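Local coordinates for protein beta-lactamase (Chitinophaga pinensis, PDB 6N36) that probably hydrolyses the amide bond of beta-lactam rings, as a metallo-beta-lactamase that holds two zinc ions, at residues S166-V171 / K215-D220; A183-I188 / D254-E259; H233-P238 / A245-R250. All coordinates share one frame; numbering follows the deposited sequence.

Contact 1 of 3, residues S166-V171 / K215-D220; sequences SFLFDV and KALKFD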
# COMPACT_ATOMS: atom_id res chain seq x y z
N SER A 166 4.51 -2.11 -5.52
CA SER A 166 3.40 -3.09 -5.40
C SER A 166 3.99 -4.38 -4.84
O SER A 166 5.24 -4.59 -4.91
CB SER A 166 2.75 -3.34 -6.75
OG SER A 166 2.27 -2.12 -7.30
N PHE A 167 3.10 -5.29 -4.40
CA PHE A 167 3.49 -6.59 -3.84
C PHE A 167 2.67 -7.67 -4.53
O PHE A 167 1.45 -7.54 -4.71
CB PHE A 167 3.28 -6.63 -2.32
CG PHE A 167 4.07 -5.58 -1.60
CD1 PHE A 167 5.43 -5.75 -1.39
CD2 PHE A 167 3.46 -4.42 -1.13
CE1 PHE A 167 6.18 -4.78 -0.75
CE2 PHE A 167 4.21 -3.44 -0.48
CZ PHE A 167 5.56 -3.62 -0.27
N LEU A 168 3.38 -8.73 -4.94
CA LEU A 168 2.76 -9.92 -5.58
C LEU A 168 3.05 -11.11 -4.68
O LEU A 168 4.22 -11.31 -4.24
CB LEU A 168 3.42 -10.17 -6.94
CG LEU A 168 2.97 -9.34 -8.14
CD1 LEU A 168 4.06 -9.47 -9.23
CD2 LEU A 168 1.67 -9.88 -8.73
N PHE A 169 2.05 -11.95 -4.49
CA PHE A 169 2.21 -13.16 -3.65
C PHE A 169 1.09 -14.13 -3.94
O PHE A 169 -0.07 -13.76 -4.22
CB PHE A 169 2.26 -12.83 -2.15
CG PHE A 169 1.15 -11.93 -1.65
CD1 PHE A 169 1.27 -10.57 -1.80
CD2 PHE A 169 -0.01 -12.43 -1.11
CE1 PHE A 169 0.25 -9.74 -1.38
CE2 PHE A 169 -1.04 -11.61 -0.71
CZ PHE A 169 -0.91 -10.26 -0.85
N ASP A 170 1.41 -15.40 -3.75
CA ASP A 170 0.43 -16.50 -3.83
C ASP A 170 -0.19 -16.78 -2.46
O ASP A 170 0.56 -16.81 -1.44
CB ASP A 170 1.09 -17.78 -4.36
CG ASP A 170 1.51 -17.69 -5.81
OD1 ASP A 170 1.07 -16.74 -6.53
OD2 ASP A 170 2.29 -18.58 -6.25
N VAL A 171 -1.50 -16.94 -2.44
CA VAL A 171 -2.23 -17.45 -1.25
C VAL A 171 -2.97 -18.74 -1.66
O VAL A 171 -3.48 -18.84 -2.78
CB VAL A 171 -3.20 -16.43 -0.62
CG1 VAL A 171 -2.44 -15.18 -0.22
CG2 VAL A 171 -4.35 -16.07 -1.54
N LYS A 215 1.15 -2.59 -16.44
CA LYS A 215 0.27 -3.23 -17.45
C LYS A 215 0.75 -4.66 -17.70
O LYS A 215 -0.06 -5.58 -18.03
CB LYS A 215 0.31 -2.43 -18.74
CG LYS A 215 -0.91 -2.68 -19.62
CD LYS A 215 -2.11 -1.96 -18.99
CE LYS A 215 -2.95 -1.21 -19.99
NZ LYS A 215 -3.91 -2.13 -20.65
N ALA A 216 2.06 -4.88 -17.60
CA ALA A 216 2.69 -6.17 -17.95
C ALA A 216 2.52 -7.24 -16.87
O ALA A 216 2.82 -8.41 -17.15
CB ALA A 216 4.14 -5.95 -18.30
N LEU A 217 2.06 -6.89 -15.68
CA LEU A 217 1.94 -7.86 -14.57
C LEU A 217 0.80 -8.83 -14.84
O LEU A 217 -0.17 -8.47 -15.49
CB LEU A 217 1.69 -7.08 -13.29
CG LEU A 217 2.85 -6.23 -12.82
CD1 LEU A 217 2.43 -5.53 -11.54
CD2 LEU A 217 4.10 -7.07 -12.61
N LYS A 218 0.96 -10.05 -14.35
CA LYS A 218 -0.02 -11.15 -14.46
C LYS A 218 -0.41 -11.59 -13.05
O LYS A 218 0.53 -11.84 -12.25
CB LYS A 218 0.65 -12.34 -15.15
CG LYS A 218 0.76 -12.22 -16.67
CD LYS A 218 1.43 -13.41 -17.28
CE LYS A 218 1.01 -14.71 -16.64
NZ LYS A 218 1.22 -15.86 -17.54
N PHE A 219 -1.69 -11.65 -12.75
CA PHE A 219 -2.20 -12.02 -11.40
C PHE A 219 -3.66 -12.46 -11.52
O PHE A 219 -4.30 -12.23 -12.57
CB PHE A 219 -2.07 -10.82 -10.45
CG PHE A 219 -2.65 -9.57 -11.05
CD1 PHE A 219 -1.86 -8.71 -11.82
CD2 PHE A 219 -3.99 -9.30 -10.90
CE1 PHE A 219 -2.45 -7.61 -12.42
CE2 PHE A 219 -4.56 -8.21 -11.51
CZ PHE A 219 -3.79 -7.37 -12.27
N ASP A 220 -4.19 -13.05 -10.45
CA ASP A 220 -5.60 -13.46 -10.40
C ASP A 220 -6.46 -12.36 -9.77
O ASP A 220 -7.57 -12.09 -10.27
CB ASP A 220 -5.74 -14.77 -9.62
CG ASP A 220 -4.99 -15.92 -10.28
OD1 ASP A 220 -5.20 -16.11 -11.49
OD2 ASP A 220 -4.15 -16.57 -9.60

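Contact 2 of 3, residues A183-I188 / D254-E259; sequences ANIPSI and DDVLDE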
# COMPACT_ATOMS: atom_id res chain seq x y z
N ALA A 183 -1.57 -3.43 -5.56
CA ALA A 183 -1.09 -2.51 -6.60
C ALA A 183 -1.02 -1.09 -6.08
O ALA A 183 -2.08 -0.58 -5.68
CB ALA A 183 -1.99 -2.53 -7.81
N ASN A 184 0.13 -0.44 -6.20
CA ASN A 184 0.18 1.02 -5.97
C ASN A 184 -0.12 1.74 -7.27
O ASN A 184 0.68 1.80 -8.14
CB ASN A 184 1.51 1.46 -5.36
CG ASN A 184 1.31 2.80 -4.70
OD1 ASN A 184 0.87 2.86 -3.54
ND2 ASN A 184 1.60 3.89 -5.43
N ILE A 185 -1.30 2.32 -7.35
CA ILE A 185 -1.81 2.91 -8.60
C ILE A 185 -1.04 4.20 -8.83
O ILE A 185 -0.77 4.97 -7.91
CB ILE A 185 -3.33 3.14 -8.50
CG1 ILE A 185 -4.09 1.81 -8.42
CG2 ILE A 185 -3.84 4.03 -9.65
CD1 ILE A 185 -3.86 0.84 -9.53
N PRO A 186 -0.56 4.44 -10.06
CA PRO A 186 0.30 5.59 -10.35
C PRO A 186 -0.49 6.89 -10.54
O PRO A 186 -0.45 7.51 -11.58
CB PRO A 186 1.03 5.14 -11.61
CG PRO A 186 -0.00 4.30 -12.31
CD PRO A 186 -0.63 3.50 -11.20
N SER A 187 -1.20 7.28 -9.50
CA SER A 187 -1.89 8.58 -9.48
C SER A 187 -0.89 9.74 -9.46
O SER A 187 0.16 9.63 -8.87
CB SER A 187 -2.90 8.65 -8.37
OG SER A 187 -2.27 8.56 -7.13
N ILE A 188 -1.22 10.81 -10.15
CA ILE A 188 -0.39 12.03 -10.32
C ILE A 188 -1.08 13.17 -9.57
O ILE A 188 -2.25 13.46 -9.93
CB ILE A 188 -0.25 12.32 -11.81
CG1 ILE A 188 0.33 11.12 -12.57
CG2 ILE A 188 0.66 13.54 -11.96
CD1 ILE A 188 0.19 11.21 -14.11
N ASP A 254 -6.93 -2.73 -16.01
CA ASP A 254 -6.54 -2.11 -17.29
C ASP A 254 -7.18 -0.73 -17.43
O ASP A 254 -6.50 0.19 -17.92
CB ASP A 254 -6.89 -3.06 -18.43
CG ASP A 254 -5.89 -4.19 -18.52
OD1 ASP A 254 -4.68 -3.90 -18.33
OD2 ASP A 254 -6.29 -5.33 -18.86
N ASP A 255 -8.44 -0.58 -17.06
CA ASP A 255 -9.16 0.70 -17.21
C ASP A 255 -8.50 1.77 -16.33
O ASP A 255 -8.30 2.89 -16.82
CB ASP A 255 -10.64 0.54 -16.89
CG ASP A 255 -11.40 -0.20 -17.99
OD1 ASP A 255 -10.78 -0.50 -19.06
OD2 ASP A 255 -12.54 -0.54 -17.76
N VAL A 256 -8.14 1.47 -15.09
CA VAL A 256 -7.50 2.48 -14.18
C VAL A 256 -6.13 2.87 -14.74
O VAL A 256 -5.78 4.05 -14.79
CB VAL A 256 -7.38 1.93 -12.74
CG1 VAL A 256 -6.45 2.78 -11.88
CG2 VAL A 256 -8.74 1.80 -12.08
N LEU A 257 -5.35 1.90 -15.21
CA LEU A 257 -4.01 2.24 -15.75
C LEU A 257 -4.15 3.05 -17.04
O LEU A 257 -3.39 3.98 -17.26
CB LEU A 257 -3.22 0.96 -15.99
CG LEU A 257 -2.77 0.18 -14.76
CD1 LEU A 257 -1.99 -1.04 -15.16
CD2 LEU A 257 -1.95 1.03 -13.81
N ASP A 258 -5.09 2.70 -17.90
CA ASP A 258 -5.32 3.45 -19.16
C ASP A 258 -5.72 4.89 -18.82
O ASP A 258 -5.23 5.83 -19.51
CB ASP A 258 -6.35 2.70 -20.03
CG ASP A 258 -5.84 1.40 -20.64
OD1 ASP A 258 -4.64 1.14 -20.59
OD2 ASP A 258 -6.67 0.66 -21.23
N GLU A 259 -6.57 5.09 -17.80
CA GLU A 259 -6.98 6.47 -17.39
C GLU A 259 -5.72 7.23 -16.96
O GLU A 259 -5.54 8.39 -17.40
CB GLU A 259 -8.04 6.45 -16.29
CG GLU A 259 -9.41 5.96 -16.76
CD GLU A 259 -10.40 5.53 -15.68
OE1 GLU A 259 -10.23 5.96 -14.51
OE2 GLU A 259 -11.36 4.79 -16.02

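Contact 3 of 3, residues H233-P238 / A245-R250; sequences HKKHQP and AAFSDR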
# COMPACT_ATOMS: atom_id res chain seq x y z
N HIS A 233 -16.10 -1.17 -2.70
CA HIS A 233 -17.46 -1.15 -2.13
C HIS A 233 -18.47 -1.52 -3.20
O HIS A 233 -19.61 -1.82 -2.79
CB HIS A 233 -17.76 0.20 -1.52
CG HIS A 233 -16.81 0.43 -0.39
ND1 HIS A 233 -16.81 -0.38 0.71
CD2 HIS A 233 -15.85 1.34 -0.24
CE1 HIS A 233 -15.84 0.03 1.53
NE2 HIS A 233 -15.23 1.08 0.96
N LYS A 234 -18.03 -1.68 -4.45
CA LYS A 234 -18.90 -2.32 -5.48
C LYS A 234 -18.65 -3.82 -5.53
O LYS A 234 -19.57 -4.55 -5.98
CB LYS A 234 -18.72 -1.64 -6.84
CG LYS A 234 -19.30 -0.23 -6.89
CD LYS A 234 -19.02 0.49 -8.20
CE LYS A 234 -19.86 1.74 -8.37
NZ LYS A 234 -19.24 2.92 -7.74
N LYS A 235 -17.48 -4.30 -5.08
CA LYS A 235 -17.09 -5.73 -5.14
C LYS A 235 -17.47 -6.48 -3.87
O LYS A 235 -17.55 -7.72 -3.90
CB LYS A 235 -15.58 -5.80 -5.37
CG LYS A 235 -15.19 -5.40 -6.77
CD LYS A 235 -13.69 -5.18 -6.96
CE LYS A 235 -13.36 -4.87 -8.41
NZ LYS A 235 -11.94 -4.52 -8.62
N HIS A 236 -17.62 -5.77 -2.76
CA HIS A 236 -17.70 -6.38 -1.42
C HIS A 236 -18.60 -5.53 -0.54
O HIS A 236 -18.50 -4.33 -0.56
CB HIS A 236 -16.31 -6.50 -0.80
CG HIS A 236 -16.37 -7.11 0.55
ND1 HIS A 236 -16.39 -6.35 1.69
CD2 HIS A 236 -16.49 -8.41 0.95
CE1 HIS A 236 -16.46 -7.14 2.74
NE2 HIS A 236 -16.53 -8.43 2.32
N GLN A 237 -19.50 -6.21 0.19
CA GLN A 237 -20.31 -5.60 1.26
C GLN A 237 -20.06 -6.37 2.55
O GLN A 237 -19.84 -7.57 2.51
CB GLN A 237 -21.79 -5.72 0.93
CG GLN A 237 -22.20 -4.83 -0.23
CD GLN A 237 -22.10 -3.37 0.13
OE1 GLN A 237 -22.69 -2.89 1.09
NE2 GLN A 237 -21.36 -2.63 -0.65
N PRO A 238 -20.11 -5.69 3.71
CA PRO A 238 -20.01 -6.35 5.01
C PRO A 238 -20.92 -7.59 5.12
O PRO A 238 -22.10 -7.50 4.76
CB PRO A 238 -20.37 -5.22 5.97
CG PRO A 238 -19.88 -3.99 5.25
CD PRO A 238 -20.29 -4.24 3.82
N ALA A 245 -13.13 -14.53 -5.84
CA ALA A 245 -13.43 -14.05 -7.22
C ALA A 245 -14.04 -12.65 -7.24
O ALA A 245 -14.02 -12.01 -8.31
CB ALA A 245 -14.34 -15.03 -7.91
N ALA A 246 -14.56 -12.16 -6.13
CA ALA A 246 -15.05 -10.77 -6.03
C ALA A 246 -13.92 -9.81 -6.44
O ALA A 246 -14.25 -8.70 -6.95
CB ALA A 246 -15.52 -10.44 -4.67
N PHE A 247 -12.65 -10.23 -6.32
CA PHE A 247 -11.49 -9.35 -6.61
C PHE A 247 -10.78 -9.75 -7.91
O PHE A 247 -9.69 -9.26 -8.22
CB PHE A 247 -10.55 -9.28 -5.40
CG PHE A 247 -11.23 -8.64 -4.22
CD1 PHE A 247 -11.42 -7.28 -4.18
CD2 PHE A 247 -11.76 -9.43 -3.21
CE1 PHE A 247 -12.11 -6.70 -3.12
CE2 PHE A 247 -12.44 -8.84 -2.15
CZ PHE A 247 -12.61 -7.47 -2.12
N SER A 248 -11.41 -10.63 -8.69
CA SER A 248 -10.97 -10.93 -10.07
C SER A 248 -11.55 -9.84 -10.96
O SER A 248 -12.81 -9.75 -11.08
CB SER A 248 -11.43 -12.31 -10.48
OG SER A 248 -11.05 -12.58 -11.84
N ASP A 249 -10.71 -8.99 -11.54
CA ASP A 249 -11.20 -7.80 -12.27
C ASP A 249 -10.08 -7.25 -13.13
O ASP A 249 -9.64 -6.08 -12.90
CB ASP A 249 -11.73 -6.73 -11.32
CG ASP A 249 -12.18 -5.46 -12.01
OD1 ASP A 249 -12.62 -5.58 -13.17
OD2 ASP A 249 -12.07 -4.36 -11.40
N ARG A 250 -9.64 -8.02 -14.13
CA ARG A 250 -8.58 -7.53 -15.03
C ARG A 250 -9.05 -6.28 -15.78
O ARG A 250 -8.26 -5.36 -15.96
CB ARG A 250 -8.14 -8.60 -16.02
CG ARG A 250 -6.99 -8.16 -16.89
CD ARG A 250 -5.68 -7.99 -16.17
NE ARG A 250 -4.82 -7.08 -16.89
CZ ARG A 250 -3.50 -7.03 -16.77
NH1 ARG A 250 -2.88 -7.93 -16.03
NH2 ARG A 250 -2.83 -6.11 -17.43
O HOH W 1 -10.16 -6.46 -7.65

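Contact 1 of 3, residues S166-V171 / K215-D220
Leu217 meets Leu168 methyl to methyl: CD2 of Leu217 lies 4.1 Å from CD1 of Leu168, the two side chains crossing at a slant. In both leucines CG stands beside the backbone N and anti to the carbonyl carbon (chi1 -68° in Leu217, -81° in Leu168), which directs the two side chains at each other. Next along, Lys218 takes part through its backbone, its O 4.2 Å from CD2 of Leu168, while the long side chain leads away. Phe219 then offers its CB to the same methyl, with Leu168 CD2 to Phe219 CB at 4.2 Å. Its ring turns off toward helix 250-268 and sits edge-to-face with Tyr253. Leu168 thus has one methyl on Leu217 and the other on the two residues that follow.

The contact joins strand 165-172 to the connection between helix 203-215 and strand 221-223, in the five-stranded sheet of the metallo-beta-lactamase fold. Leu181 of the neighbouring strand 177-182 touches both Leu168 and Phe219. The chemistry implies a junction held by van der Waals contact, with no hydrogen bond or ion pair crossing it; its side-chain share is aliphatic.

Contact 2 of 3, residues A183-I188 / D254-E259
Ile185 and Val256 pack branch against branch, and the isoleucine is the side chain to follow. Its CB leaves the backbone pointing neither at the helix nor away from it, so the reach is made by what hangs on it. CG2, anti to the backbone N, touches CG1 of Val256 at 3.7 Å in the valine conformer described; Val256 has a second one. The other branch starts at CG1, beside the backbone N, and a second turn (chi2 -56°) folds the chain so that its tip, CD1, comes back to the same methyl, 4.0 Å from Val256 CG1. In this conformer the valine methyl rests against both ends of the fork, CG2 and CD1, which come from the same side, and the side chains cross at about a right angle.

One residue on, the ring of Pro186 does the same work against Leu257. Its CD is 3.8 Å from CD2 of Leu257 and its CG 4.1 Å from that same CD2, again with the side chains nearly perpendicular. Pro186 is the centre of an inverse gamma turn, which bends the chain here; its ring also touches Leu211 and Met214 of helix 203-215.

The segment 183-188 follows strand 177-182 and runs beside the metal centre: the side chain of Ile185 is about 9 Å from a zinc ion. Asn184 OD1 is hydrogen-bonded to His83 ND1 and Ser187 O to His160 ND1, both histidines being zinc ligands. The chemistry implies a two-sided loop, second shell to the metal through Asn184 OD1 and Ser187 O, while the side chains of Ile185 and Pro186 meet helix 250-268 by apolar contact.

Contact 3 of 3, residues H233-P238 / A245-R250
Lys235 leaves the end of its helix with CG beside the backbone N (chi1 -72°) and then runs fully extended, while Asp249 sets its carboxylate anti to its own backbone N (chi1 177°); the two side chains meet at about a right angle. NZ of Lys235 gives a hydrogen bond of 2.8 Å to OD2 of Asp249, part of a salt bridge. The ammonium comes to the anti side of that oxygen, 19° out of the carboxylate plane. Two further partners share the same nitrogen: the backbone O of Tyr230, and a water that accepts from Lys235 NZ at 2.8 Å and donates to Phe247 O at 2.9 Å. The water lies at the edge of the Phe247 ring, in its plane.

Asp249 is the N-cap of helix 250-268, its other oxygen, OD1, taking the backbone N of Gly252. One carboxylate thus caps the C-terminal helix and ties its start to the end of helix 232-235, and the lysine charge would probably stabilise its ionised form.

Below the charged tip the lysine stem lies against the 245-250 backbone: its CG is 3.4 Å from O of Ala246. Ala246 answers with its own methyl, CB to Lys235 O at 3.5 Å. Further along the stem, CD of Lys235 approaches CD1 of Phe247 at 4.2 Å, the two side chains crossing obliquely. His236, the first residue to leave the helix, brings its CB to 4.0 Å from CZ of Phe247, and its ND1 and the hydroxyl of Tyr20 are hydrogen-bonded.

In the fold
All three sites border helix 250-268: contact 2 lies on it, contact 3 ends at its start, and contact 1 touches it from outside. Their centres are about 15 to 17 Å apart. Contact 1 comes from the five-stranded sheet and its 215-220 connection; contact 2 uses the loop that leaves that sheet beside the zinc ions. Along the chain contacts 1 and 2 alternate their segments, whereas contact 3 opens after contact 1 closes and falls between the two halves of contact 2. Lys215 makes a salt bridge to Asp254, and Arg250 hydrogen-bonds to the backbone oxygens of Lys215 and Leu217. The C-terminal helix is thereby fastened to the connection that leads from helix 203-215 into the sheet, and to a loop bordering the metal centre.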